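PUM-HD domain-containing protein (Caenorhabditis elegans, PDB 7CGF) binds RNA through its Pumilio homology domain, the part present here, and probably recognises elements in the 3' untranslated regions of messenger RNAs. Local coordinates at residues 314-319 with 326-331; 296-301 with 333-338; 255-260 with 283-288; 302-307 with 337-342. The protein carries 2 engineered substitutions. All coordinates share one frame; numbering follows the deposited sequence.

Contact 1 (314-319 with 326-331); sequences QKMFDQ and RELILT
The Phe317 ring lies against Leu328, the two side chains sliding past each other in opposite directions until Phe317 CZ sits 3.7 Å from Leu328 CB. Leu328 CD1 lies over one ring face, 4.2 Å above the plane and displaced toward the rim. At the ring's edge, near its plane, Ile329 CG1 meets Phe317 CE2 at 3.8 Å, so two neighbouring aliphatic side chains hold one aromatic by face and edge. Phe317 CG stands beside its backbone N (chi1 -85°), a torsion that carries the ring across to helix 322-332. Met316 crosses Leu328 at about a right angle; its chain bends at the last torsion (chi3 65°) and sets CE 3.9 Å from Leu328 CD2. The two segments run roughly antiparallel, their directions 138° apart and their axes 10.7 Å at closest. Both, on helices 309-319 and 322-332, lie in the Pumilio repeat predicted at 294-331, within the all-helical superhelix that holds the RNA. Tyr355 meets the Phe317 ring from the C-terminal helix, while Cys290 and Val300 also touch Leu328. Within helix 322-332, Glu327 O receives Thr331 OG1 (2.6 Å) and Thr331 N from opposite faces of its plane, keeping the threonine hydroxyl bonded to its own helix. With no hydrogen bond between the segments, the buried join rests on dispersion and apolar burial, so the fit of the side chains probably matters more than any polar pairing.

Contact 2 (296-301 with 333-338); sequences SVPIVV and RPHIPV
His335 points its imidazole toward segment 296-301, with Val301 over one face and Pro298 and Val297 at oblique positions. The Val301 side chain lies athwart that of His335, and its CG2 makes a CH-pi contact 3.9 Å from the His335 ring centroid and 18° off the ring normal. The second methyl of Val301 works beside the first: CG1, turned opposite the backbone N (chi1 178°), lies 3.9 Å from His335 CB and equally near ND1, so both branches of the valine bear on the ring and its root. Pro298 and His335 approach each other from opposite directions, Pro298 CD reaching obliquely to His335 NE2 at 3.7 Å. Val297 CB adds an oblique touch on His335 CE1 at 4.0 Å. Pro298 occupies the N-cap position of helix 299-304, which lies in the Pumilio repeat predicted at 294-331, and His335 sits on the short 3-10 turn leading into helix 336-339; the contact therefore closes the start of that repeat against the C-terminal end of the superhelix, about 12 Å from the RNA at the nearest atoms. Without the imidazole, as with an alanine here, Val301 CG2 would probably lose the face it covers, and a gap is likely to open beside Pro298 and Val297. Thr331 of helix 322-332 packs on Pro298 as well, and the backbone carbonyl of Val297 is hydrogen-bonded by Gln302 NE2 one turn into the helix.

Contact 3 (255-260 with 283-288); sequences NNLFEF and SMIVGA
Leu257 spreads its two methyls over one side of helix 279-290, CD1 turned to Ile285 and CD2 to Ala288. Its CG points opposite the backbone N (chi1 -179°) and the next torsion is bent (chi2 64°), a combination that turns CD1 and CD2 to different residues of that helix. CD2 of Leu257 comes 4.0 Å from Ala288 CB and rests 3.9 Å from the backbone O of Ile285. CD1 of Leu257 meets the branch methyl of Ile285, CG2, at 4.1 Å, the two side chains crossing at about a right angle. In Ile285 it is CG2 that stands opposite the backbone N, while CG1 lies beside that nitrogen (chi1 -62°). Both segments lie in the Pumilio repeat predicted at 252-287, one of the helical repeats whose stacking builds the RNA-binding superhelix; helix 266-276 touches both sides of the contact, with Ile270 against Leu257 and Cys273 and Leu274 against Ile285. Farther along helix 257-261, Phe260 packs on helix 221-225. Val286, on another side of helix 279-290, touches Leu328 of helix 322-332.

Contact 4 (302-307 with 337-342); sequences QMMKDQ and PVLRQF
Asp306 OD2 is held by two backbone N-H groups, those of Tyr308 and Ala309, and so caps the start of helix 309-319; this turn directly follows Lys305, which lies across the face of Phe342. The Lys305 chain runs extended beyond CG over the ring, its CG 3.9 Å from the Phe342 ring centroid and only 8° off the normal, a CH-pi contact. Farther along, Lys305 CD comes 3.6 Å from Phe342 CZ, and the ammonium end is carried on past the ring. With CG turned away from the carbonyl carbon (chi1 -87°), Phe342 presents this face to the lysine, and Val338 O lies in the ring plane at its edge. Leu339 runs roughly perpendicular to the lysine, with CD2 3.6 Å from Lys305 CE, while its other methyl, CD1, touches Met304 SD at 4.0 Å. Met304 bends at its last torsion, bringing CE to the same methyl, and is covered by Ile348 and Leu349 of helix 345-351. The end of helix 299-304, in the Pumilio repeat predicted at 294-331, is thus joined to segment 337-342, about 4 Å from the bound RNA at the nearest atoms. Exchanging Lys305 for an alanine is likely to leave the Phe342 face without its aliphatic cover and the ring freer to turn. No hydrogen bond joins the two segments: the lysine contributes its methylenes as a hydrocarbon strip, so a charged residue near the surface serves this contact through apolar packing.

Contact 3 closes first along the chain, bringing helix 257-261 and helix 279-290 together before the other loops open. Contact 2 then opens at 296-301 and contact 4 at 302-307, both on helix 299-304; their partners follow in the same order around helix 336-339, so the two loops cross and share Pro337 and Val338. Contact 1, pairing helices 309-319 and 322-332, is nested inside both. Side chains join the loops: Val286 reaches from contact 3 to Met316 of contact 1, Thr331 of contact 1 packs on Val300 of contact 2, and Met303 and Ile299 pack on Leu257. Together they tie consecutive repeats to the C-terminal end of the superhelix.

Contact 1 (314-319 with 326-331)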
loop_
_atom_site.group_PDB
_atom_site.type_symbol
_atom_site.label_atom_id
_atom_site.label_comp_id
_atom_site.label_asym_id
_atom_site.label_seq_id
_atom_site.Cartn_x
_atom_site.Cartn_y
_atom_site.Cartn_z
ATOM N N GLN A 314 11.875 -11.939 -22.227
ATOM C CA GLN A 314 10.518 -11.967 -22.752
ATOM C C GLN A 314 9.863 -10.591 -22.662
ATOM O O GLN A 314 9.212 -10.140 -23.609
ATOM C CB GLN A 314 9.696 -13.014 -21.997
ATOM C CG GLN A 314 8.247 -13.097 -22.434
ATOM C CD GLN A 314 8.096 -13.815 -23.759
ATOM O OE1 GLN A 314 8.837 -14.755 -24.051
ATOM N NE2 GLN A 314 7.137 -13.380 -24.569
ATOM N N LYS A 315 10.023 -9.907 -21.528
ATOM C CA LYS A 315 9.434 -8.578 -21.389
ATOM C C LYS A 315 10.022 -7.596 -22.401
ATOM O O LYS A 315 9.308 -6.740 -22.930
ATOM C CB LYS A 315 9.647 -8.077 -19.960
ATOM C CG LYS A 315 9.003 -6.728 -19.650
ATOM C CD LYS A 315 7.480 -6.755 -19.759
ATOM C CE LYS A 315 6.841 -7.684 -18.733
ATOM N NZ LYS A 315 5.387 -7.405 -18.628
ATOM N N MET A 316 11.325 -7.685 -22.657
ATOM C CA MET A 316 11.955 -6.844 -23.675
ATOM C C MET A 316 11.284 -7.026 -25.027
ATOM O O MET A 316 10.849 -6.053 -25.649
ATOM C CB MET A 316 13.438 -7.173 -23.791
ATOM C CG MET A 316 14.241 -6.944 -22.540
ATOM S SD MET A 316 15.949 -7.387 -22.844
ATOM C CE MET A 316 16.296 -6.170 -24.020
ATOM N N PHE A 317 11.185 -8.275 -25.497
ATOM C CA PHE A 317 10.531 -8.532 -26.778
ATOM C C PHE A 317 9.119 -7.966 -26.802
ATOM O O PHE A 317 8.680 -7.410 -27.814
ATOM C CB PHE A 317 10.494 -10.036 -27.072
ATOM C CG PHE A 317 11.741 -10.569 -27.721
ATOM C CD1 PHE A 317 12.850 -10.911 -26.965
ATOM C CD2 PHE A 317 11.792 -10.763 -29.099
ATOM C CE1 PHE A 317 14.007 -11.423 -27.564
ATOM C CE2 PHE A 317 12.943 -11.270 -29.706
ATOM C CZ PHE A 317 14.048 -11.601 -28.945
ATOM N N ASP A 318 8.393 -8.078 -25.688
ATOM C CA ASP A 318 7.008 -7.629 -25.679
ATOM C C ASP A 318 6.870 -6.109 -25.667
ATOM O O ASP A 318 5.829 -5.599 -26.094
ATOM C CB ASP A 318 6.273 -8.237 -24.477
ATOM C CG ASP A 318 6.227 -9.761 -24.525
ATOM O OD1 ASP A 318 6.444 -10.347 -25.615
ATOM O OD2 ASP A 318 5.963 -10.383 -23.469
ATOM N N GLN A 319 7.894 -5.369 -25.224
ATOM C CA GLN A 319 7.740 -3.945 -24.945
ATOM C C GLN A 319 8.477 -3.002 -25.886
ATOM O O GLN A 319 8.180 -1.804 -25.873
ATOM C CB GLN A 319 8.198 -3.630 -23.510
ATOM C CG GLN A 319 7.392 -4.331 -22.425
ATOM C CD GLN A 319 6.027 -3.709 -22.202
ATOM O OE1 GLN A 319 5.850 -2.492 -22.327
ATOM N NE2 GLN A 319 5.053 -4.541 -21.852
ATOM N N ARG A 326 14.132 -6.109 -33.853
ATOM C CA ARG A 326 14.958 -6.592 -34.949
ATOM C C ARG A 326 16.396 -6.830 -34.497
ATOM O O ARG A 326 16.999 -7.850 -34.844
ATOM C CB ARG A 326 14.876 -5.595 -36.108
ATOM C CG ARG A 326 15.761 -5.887 -37.274
ATOM C CD ARG A 326 15.389 -4.960 -38.422
ATOM N NE ARG A 326 16.335 -5.101 -39.518
ATOM C CZ ARG A 326 17.479 -4.437 -39.570
ATOM N NH1 ARG A 326 18.305 -4.610 -40.596
ATOM N NH2 ARG A 326 17.786 -3.589 -38.592
ATOM N N GLU A 327 16.950 -5.927 -33.680
ATOM C CA GLU A 327 18.305 -6.142 -33.180
ATOM C C GLU A 327 18.367 -7.344 -32.239
ATOM O O GLU A 327 19.341 -8.109 -32.260
ATOM C CB GLU A 327 18.821 -4.884 -32.476
ATOM C CG GLU A 327 20.253 -5.036 -31.947
ATOM C CD GLU A 327 20.764 -3.805 -31.203
ATOM O OE1 GLU A 327 21.980 -3.761 -30.889
ATOM O OE2 GLU A 327 19.958 -2.883 -30.936
ATOM N N LEU A 328 17.348 -7.515 -31.393
ATOM C CA LEU A 328 17.322 -8.671 -30.498
ATOM C C LEU A 328 17.252 -9.978 -31.277
ATOM O O LEU A 328 17.931 -10.953 -30.930
ATOM C CB LEU A 328 16.133 -8.577 -29.545
ATOM C CG LEU A 328 16.223 -7.515 -28.454
ATOM C CD1 LEU A 328 14.849 -7.283 -27.893
ATOM C CD2 LEU A 328 17.177 -7.977 -27.367
ATOM N N ILE A 329 16.415 -10.021 -32.315
ATOM C CA ILE A 329 16.280 -11.231 -33.129
ATOM C C ILE A 329 17.598 -11.557 -33.825
ATOM O O ILE A 329 18.063 -12.705 -33.815
ATOM C CB ILE A 329 15.136 -11.065 -34.143
ATOM C CG1 ILE A 329 13.783 -11.070 -33.427
ATOM C CG2 ILE A 329 15.210 -12.150 -35.226
ATOM C CD1 ILE A 329 12.684 -10.340 -34.185
ATOM N N LEU A 330 18.226 -10.549 -34.430
ATOM C CA LEU A 330 19.482 -10.794 -35.130
ATOM C C LEU A 330 20.575 -11.246 -34.170
ATOM O O LEU A 330 21.474 -11.996 -34.564
ATOM C CB LEU A 330 19.894 -9.539 -35.903
ATOM C CG LEU A 330 18.887 -9.176 -37.008
ATOM C CD1 LEU A 330 19.108 -7.783 -37.571
ATOM C CD2 LEU A 330 18.910 -10.216 -38.130
ATOM N N THR A 331 20.489 -10.841 -32.901
ATOM C CA THR A 331 21.481 -11.228 -31.908
ATOM C C THR A 331 21.242 -12.638 -31.372
ATOM O O THR A 331 22.203 -13.363 -31.093
ATOM C CB THR A 331 21.468 -10.210 -30.758
ATOM O OG1 THR A 331 21.659 -8.894 -31.294
ATOM C CG2 THR A 331 22.566 -10.497 -29.757
#

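Contact 2 (296-301 with 333-338)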
loop_
_atom_site.group_PDB
_atom_site.type_symbol
_atom_site.label_atom_id
_atom_site.label_comp_id
_atom_site.label_asym_id
_atom_site.label_seq_id
_atom_site.Cartn_x
_atom_site.Cartn_y
_atom_site.Cartn_z
ATOM N N SER A 296 32.848 -13.903 -25.244
ATOM C CA SER A 296 31.636 -14.414 -24.612
ATOM C C SER A 296 30.417 -14.161 -25.499
ATOM O O SER A 296 30.487 -13.384 -26.453
ATOM C CB SER A 296 31.434 -13.772 -23.235
ATOM N N VAL A 297 29.308 -14.823 -25.180
ATOM C CA VAL A 297 28.071 -14.702 -25.948
ATOM C C VAL A 297 27.336 -13.441 -25.497
ATOM O O VAL A 297 27.625 -12.922 -24.405
ATOM C CB VAL A 297 27.199 -15.961 -25.794
ATOM C CG1 VAL A 297 28.018 -17.213 -26.052
ATOM C CG2 VAL A 297 26.579 -16.014 -24.426
ATOM N N PRO A 298 26.409 -12.901 -26.298
ATOM C CA PRO A 298 25.728 -11.659 -25.906
ATOM C C PRO A 298 24.938 -11.834 -24.619
ATOM O O PRO A 298 24.462 -12.926 -24.301
ATOM C CB PRO A 298 24.796 -11.371 -27.089
ATOM C CG PRO A 298 25.388 -12.124 -28.236
ATOM C CD PRO A 298 25.996 -13.350 -27.639
ATOM N N ILE A 299 24.799 -10.727 -23.882
ATOM C CA ILE A 299 24.126 -10.754 -22.584
ATOM C C ILE A 299 22.724 -11.331 -22.711
ATOM O O ILE A 299 22.279 -12.101 -21.850
ATOM C CB ILE A 299 24.110 -9.339 -21.967
ATOM C CG1 ILE A 299 25.537 -8.845 -21.700
ATOM C CG2 ILE A 299 23.299 -9.302 -20.693
ATOM C CD1 ILE A 299 26.222 -9.543 -20.559
ATOM N N VAL A 300 22.001 -10.967 -23.777
ATOM C CA VAL A 300 20.619 -11.417 -23.935
ATOM C C VAL A 300 20.549 -12.938 -24.029
ATOM O O VAL A 300 19.586 -13.554 -23.550
ATOM C CB VAL A 300 19.961 -10.729 -25.155
ATOM C CG1 VAL A 300 20.738 -11.027 -26.462
ATOM C CG2 VAL A 300 18.495 -11.126 -25.275
ATOM N N VAL A 301 21.573 -13.567 -24.614
ATOM C CA VAL A 301 21.619 -15.022 -24.693
ATOM C C VAL A 301 21.831 -15.628 -23.310
ATOM O O VAL A 301 21.103 -16.539 -22.898
ATOM C CB VAL A 301 22.716 -15.461 -25.678
ATOM C CG1 VAL A 301 22.805 -16.976 -25.727
ATOM C CG2 VAL A 301 22.438 -14.872 -27.056
ATOM N N ARG A 333 19.124 -15.255 -32.763
ATOM C CA ARG A 333 18.856 -16.361 -33.686
ATOM C C ARG A 333 20.016 -17.340 -33.877
ATOM O O ARG A 333 19.752 -18.553 -33.906
ATOM C CB ARG A 333 18.402 -15.810 -35.046
ATOM C CG ARG A 333 17.691 -16.857 -35.902
ATOM C CD ARG A 333 17.334 -16.348 -37.294
ATOM N NE ARG A 333 16.196 -15.433 -37.313
ATOM C CZ ARG A 333 14.926 -15.810 -37.198
ATOM N NH1 ARG A 333 14.628 -17.092 -37.040
ATOM N NH2 ARG A 333 13.956 -14.907 -37.234
ATOM N N PRO A 334 21.282 -16.919 -34.012
ATOM C CA PRO A 334 22.365 -17.916 -34.114
ATOM C C PRO A 334 22.444 -18.880 -32.939
ATOM O O PRO A 334 22.912 -20.014 -33.109
ATOM C CB PRO A 334 23.628 -17.048 -34.204
ATOM C CG PRO A 334 23.162 -15.779 -34.816
ATOM C CD PRO A 334 21.776 -15.554 -34.276
ATOM N N HIS A 335 22.008 -18.475 -31.752
ATOM C CA HIS A 335 22.171 -19.291 -30.557
ATOM C C HIS A 335 20.968 -20.174 -30.271
ATOM O O HIS A 335 20.955 -20.865 -29.247
ATOM C CB HIS A 335 22.454 -18.389 -29.353
ATOM C CG HIS A 335 23.610 -17.463 -29.566
ATOM N ND1 HIS A 335 24.848 -17.680 -29.004
ATOM C CD2 HIS A 335 23.720 -16.326 -30.292
ATOM C CE1 HIS A 335 25.671 -16.714 -29.370
ATOM N NE2 HIS A 335 25.012 -15.878 -30.152
ATOM N N ILE A 336 19.966 -20.177 -31.151
ATOM C CA ILE A 336 18.720 -20.890 -30.855
ATOM C C ILE A 336 18.921 -22.390 -30.662
ATOM O O ILE A 336 18.257 -22.966 -29.785
ATOM C CB ILE A 336 17.658 -20.551 -31.910
ATOM C CG1 ILE A 336 17.347 -19.053 -31.864
ATOM C CG2 ILE A 336 16.389 -21.363 -31.686
ATOM C CD1 ILE A 336 16.041 -18.666 -32.528
ATOM N N PRO A 337 19.796 -23.094 -31.429
ATOM C CA PRO A 337 19.993 -24.527 -31.156
ATOM C C PRO A 337 20.364 -24.828 -29.707
ATOM O O PRO A 337 19.648 -25.570 -29.024
ATOM C CB PRO A 337 21.128 -24.918 -32.118
ATOM C CG PRO A 337 21.726 -23.619 -32.583
ATOM C CD PRO A 337 20.571 -22.677 -32.610
ATOM N N VAL A 338 21.463 -24.242 -29.221
ATOM C CA VAL A 338 21.935 -24.547 -27.875
ATOM C C VAL A 338 20.987 -24.027 -26.795
ATOM O O VAL A 338 20.969 -24.567 -25.683
ATOM C CB VAL A 338 23.361 -23.997 -27.680
ATOM C CG1 VAL A 338 24.222 -24.361 -28.880
ATOM C CG2 VAL A 338 23.352 -22.494 -27.449
#

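Contact 3 (255-260 with 283-288)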
loop_
_atom_site.group_PDB
_atom_site.type_symbol
_atom_site.label_atom_id
_atom_site.label_comp_id
_atom_site.label_asym_id
_atom_site.label_seq_id
_atom_site.Cartn_x
_atom_site.Cartn_y
_atom_site.Cartn_z
ATOM N N ASN A 255 23.990 -0.479 -17.285
ATOM C CA ASN A 255 25.407 -0.714 -17.049
ATOM C C ASN A 255 25.666 -1.979 -16.248
ATOM O O ASN A 255 26.797 -2.476 -16.251
ATOM C CB ASN A 255 26.041 0.484 -16.336
ATOM C CG ASN A 255 26.158 1.700 -17.238
ATOM O OD1 ASN A 255 26.122 1.583 -18.463
ATOM N ND2 ASN A 255 26.317 2.871 -16.634
ATOM N N ASN A 256 24.656 -2.511 -15.563
ATOM C CA ASN A 256 24.806 -3.699 -14.734
ATOM C C ASN A 256 23.714 -4.706 -15.044
ATOM O O ASN A 256 23.174 -5.352 -14.144
ATOM C CB ASN A 256 24.799 -3.325 -13.257
ATOM C CG ASN A 256 25.913 -2.362 -12.908
ATOM O OD1 ASN A 256 27.040 -2.778 -12.641
ATOM N ND2 ASN A 256 25.614 -1.068 -12.941
ATOM N N LEU A 257 23.407 -4.876 -16.337
ATOM C CA LEU A 257 22.173 -5.544 -16.751
ATOM C C LEU A 257 22.152 -7.009 -16.336
ATOM O O LEU A 257 21.130 -7.503 -15.845
ATOM C CB LEU A 257 21.990 -5.421 -18.266
ATOM C CG LEU A 257 20.722 -6.065 -18.838
ATOM C CD1 LEU A 257 19.466 -5.389 -18.312
ATOM C CD2 LEU A 257 20.729 -6.060 -20.361
ATOM N N PHE A 258 23.253 -7.727 -16.544
ATOM C CA PHE A 258 23.244 -9.143 -16.202
ATOM C C PHE A 258 23.027 -9.352 -14.708
ATOM O O PHE A 258 22.233 -10.210 -14.305
ATOM C CB PHE A 258 24.539 -9.809 -16.656
ATOM C CG PHE A 258 24.530 -11.285 -16.464
ATOM C CD1 PHE A 258 23.783 -12.091 -17.301
ATOM C CD2 PHE A 258 25.230 -11.868 -15.425
ATOM C CE1 PHE A 258 23.751 -13.463 -17.123
ATOM C CE2 PHE A 258 25.197 -13.236 -15.245
ATOM C CZ PHE A 258 24.454 -14.028 -16.092
ATOM N N GLU A 259 23.700 -8.563 -13.871
ATOM C CA GLU A 259 23.541 -8.731 -12.432
ATOM C C GLU A 259 22.115 -8.411 -11.989
ATOM O O GLU A 259 21.521 -9.170 -11.218
ATOM C CB GLU A 259 24.551 -7.865 -11.684
ATOM C CG GLU A 259 25.969 -8.428 -11.723
ATOM C CD GLU A 259 26.024 -9.884 -11.284
ATOM O OE1 GLU A 259 25.607 -10.177 -10.140
ATOM O OE2 GLU A 259 26.467 -10.735 -12.093
ATOM N N PHE A 260 21.537 -7.315 -12.493
ATOM C CA PHE A 260 20.167 -6.973 -12.098
ATOM C C PHE A 260 19.176 -8.024 -12.572
ATOM O O PHE A 260 18.235 -8.378 -11.849
ATOM C CB PHE A 260 19.773 -5.598 -12.643
ATOM C CG PHE A 260 20.133 -4.463 -11.731
ATOM C CD1 PHE A 260 21.409 -3.924 -11.750
ATOM C CD2 PHE A 260 19.187 -3.912 -10.890
ATOM C CE1 PHE A 260 21.749 -2.879 -10.916
ATOM C CE2 PHE A 260 19.514 -2.861 -10.053
ATOM C CZ PHE A 260 20.807 -2.351 -10.058
ATOM N N SER A 283 16.014 1.653 -25.600
ATOM C CA SER A 283 17.198 1.546 -26.449
ATOM C C SER A 283 18.460 1.266 -25.632
ATOM O O SER A 283 19.331 0.505 -26.066
ATOM C CB SER A 283 17.343 2.837 -27.275
ATOM O OG SER A 283 18.580 2.920 -27.957
ATOM N N MET A 284 18.588 1.886 -24.454
ATOM C CA MET A 284 19.762 1.642 -23.619
ATOM C C MET A 284 19.798 0.208 -23.102
ATOM O O MET A 284 20.867 -0.416 -23.069
ATOM C CB MET A 284 19.782 2.624 -22.453
ATOM C CG MET A 284 19.954 4.053 -22.918
ATOM S SD MET A 284 19.720 5.185 -21.562
ATOM C CE MET A 284 21.001 4.565 -20.469
ATOM N N ILE A 285 18.645 -0.312 -22.669
ATOM C CA ILE A 285 18.580 -1.681 -22.152
ATOM C C ILE A 285 18.820 -2.684 -23.276
ATOM O O ILE A 285 19.612 -3.620 -23.127
ATOM C CB ILE A 285 17.234 -1.927 -21.449
ATOM C CG1 ILE A 285 17.087 -0.996 -20.246
ATOM C CG2 ILE A 285 17.099 -3.398 -21.017
ATOM C CD1 ILE A 285 15.675 -0.976 -19.649
ATOM N N VAL A 286 18.160 -2.486 -24.424
ATOM C CA VAL A 286 18.379 -3.364 -25.580
ATOM C C VAL A 286 19.845 -3.348 -26.014
ATOM O O VAL A 286 20.439 -4.398 -26.297
ATOM C CB VAL A 286 17.443 -2.973 -26.736
ATOM C CG1 VAL A 286 17.814 -3.740 -28.000
ATOM C CG2 VAL A 286 15.996 -3.255 -26.367
ATOM N N GLY A 287 20.457 -2.164 -26.071
ATOM C CA GLY A 287 21.849 -2.089 -26.484
ATOM C C GLY A 287 22.780 -2.808 -25.528
ATOM O O GLY A 287 23.736 -3.462 -25.950
ATOM N N ALA A 288 22.508 -2.701 -24.226
ATOM C CA ALA A 288 23.293 -3.439 -23.244
ATOM C C ALA A 288 23.134 -4.934 -23.442
ATOM O O ALA A 288 24.107 -5.695 -23.334
ATOM C CB ALA A 288 22.861 -3.047 -21.827
#

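Contact 4 (302-307 with 337-342)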
loop_
_atom_site.group_PDB
_atom_site.type_symbol
_atom_site.label_atom_id
_atom_site.label_comp_id
_atom_site.label_asym_id
_atom_site.label_seq_id
_atom_site.Cartn_x
_atom_site.Cartn_y
_atom_site.Cartn_z
ATOM N N GLN A 302 22.821 -15.118 -22.568
ATOM C CA GLN A 302 23.038 -15.554 -21.191
ATOM C C GLN A 302 21.781 -15.367 -20.353
ATOM O O GLN A 302 21.432 -16.228 -19.535
ATOM C CB GLN A 302 24.195 -14.778 -20.571
ATOM C CG GLN A 302 25.483 -14.820 -21.377
ATOM C CD GLN A 302 26.576 -13.961 -20.779
ATOM O OE1 GLN A 302 26.702 -13.855 -19.561
ATOM N NE2 GLN A 302 27.367 -13.325 -21.640
ATOM N N MET A 303 21.081 -14.251 -20.557
ATOM C CA MET A 303 19.867 -13.977 -19.796
ATOM C C MET A 303 18.791 -15.022 -20.062
ATOM O O MET A 303 18.060 -15.416 -19.149
ATOM C CB MET A 303 19.361 -12.572 -20.137
ATOM C CG MET A 303 20.203 -11.469 -19.513
ATOM S SD MET A 303 19.734 -9.838 -20.148
ATOM C CE MET A 303 18.060 -9.687 -19.536
ATOM N N MET A 304 18.674 -15.486 -21.304
ATOM C CA MET A 304 17.636 -16.455 -21.631
ATOM C C MET A 304 17.881 -17.803 -20.967
ATOM O O MET A 304 16.939 -18.590 -20.831
ATOM C CB MET A 304 17.537 -16.624 -23.149
ATOM C CG MET A 304 16.951 -15.416 -23.865
ATOM S SD MET A 304 17.016 -15.552 -25.663
ATOM C CE MET A 304 15.649 -16.673 -25.938
ATOM N N LYS A 305 19.114 -18.080 -20.553
ATOM C CA LYS A 305 19.455 -19.314 -19.862
ATOM C C LYS A 305 19.194 -19.249 -18.362
ATOM O O LYS A 305 19.399 -20.255 -17.675
ATOM C CB LYS A 305 20.929 -19.657 -20.098
ATOM C CG LYS A 305 21.281 -19.966 -21.553
ATOM C CD LYS A 305 22.789 -19.974 -21.766
ATOM C CE LYS A 305 23.134 -20.328 -23.207
ATOM N NZ LYS A 305 24.565 -20.079 -23.529
ATOM N N ASP A 306 18.748 -18.105 -17.839
ATOM C CA ASP A 306 18.703 -17.868 -16.404
ATOM C C ASP A 306 17.273 -17.894 -15.879
ATOM O O ASP A 306 16.324 -17.501 -16.566
ATOM C CB ASP A 306 19.373 -16.529 -16.047
ATOM C CG ASP A 306 19.309 -16.220 -14.560
ATOM O OD1 ASP A 306 20.173 -16.708 -13.795
ATOM O OD2 ASP A 306 18.393 -15.473 -14.155
ATOM N N GLN A 307 17.142 -18.371 -14.637
ATOM C CA GLN A 307 15.840 -18.616 -14.025
ATOM C C GLN A 307 14.997 -17.347 -13.898
ATOM O O GLN A 307 13.765 -17.422 -13.952
ATOM C CB GLN A 307 16.042 -19.248 -12.648
ATOM C CG GLN A 307 16.857 -18.368 -11.703
ATOM C CD GLN A 307 17.061 -19.000 -10.352
ATOM O OE1 GLN A 307 16.287 -19.868 -9.942
ATOM N NE2 GLN A 307 18.102 -18.581 -9.654
ATOM N N PRO A 337 19.796 -23.094 -31.429
ATOM C CA PRO A 337 19.993 -24.527 -31.156
ATOM C C PRO A 337 20.364 -24.828 -29.707
ATOM O O PRO A 337 19.648 -25.570 -29.024
ATOM C CB PRO A 337 21.128 -24.918 -32.118
ATOM C CG PRO A 337 21.726 -23.619 -32.583
ATOM C CD PRO A 337 20.571 -22.677 -32.610
ATOM N N VAL A 338 21.463 -24.242 -29.221
ATOM C CA VAL A 338 21.935 -24.547 -27.875
ATOM C C VAL A 338 20.987 -24.027 -26.795
ATOM O O VAL A 338 20.969 -24.567 -25.683
ATOM C CB VAL A 338 23.361 -23.997 -27.680
ATOM C CG1 VAL A 338 24.222 -24.361 -28.880
ATOM C CG2 VAL A 338 23.352 -22.494 -27.449
ATOM N N LEU A 339 20.189 -22.996 -27.090
ATOM C CA LEU A 339 19.214 -22.526 -26.114
ATOM C C LEU A 339 18.059 -23.499 -25.949
ATOM O O LEU A 339 17.415 -23.509 -24.895
ATOM C CB LEU A 339 18.677 -21.149 -26.510
ATOM C CG LEU A 339 19.672 -19.990 -26.445
ATOM C CD1 LEU A 339 19.066 -18.734 -27.042
ATOM C CD2 LEU A 339 20.107 -19.742 -25.014
ATOM N N ARG A 340 17.787 -24.324 -26.960
ATOM C CA ARG A 340 16.703 -25.291 -26.845
ATOM C C ARG A 340 16.978 -26.368 -25.793
ATOM O O ARG A 340 16.035 -27.041 -25.359
ATOM C CB ARG A 340 16.442 -25.930 -28.214
ATOM N N GLN A 341 18.232 -26.522 -25.350
ATOM C CA GLN A 341 18.634 -27.655 -24.524
ATOM C C GLN A 341 18.520 -27.387 -23.032
ATOM O O GLN A 341 18.424 -28.337 -22.251
ATOM C CB GLN A 341 20.081 -28.060 -24.858
ATOM N N PHE A 342 18.508 -26.129 -22.633
ATOM C CA PHE A 342 18.623 -25.750 -21.248
ATOM C C PHE A 342 17.322 -25.992 -20.509
ATOM O O PHE A 342 16.268 -26.183 -21.119
ATOM C CB PHE A 342 19.010 -24.268 -21.129
ATOM C CG PHE A 342 20.502 -24.013 -21.167
ATOM C CD1 PHE A 342 21.181 -24.147 -22.363
ATOM C CD2 PHE A 342 21.217 -23.618 -20.033
ATOM C CE1 PHE A 342 22.537 -23.926 -22.448
ATOM C CE2 PHE A 342 22.604 -23.386 -20.114
ATOM C CZ PHE A 342 23.257 -23.544 -21.334
#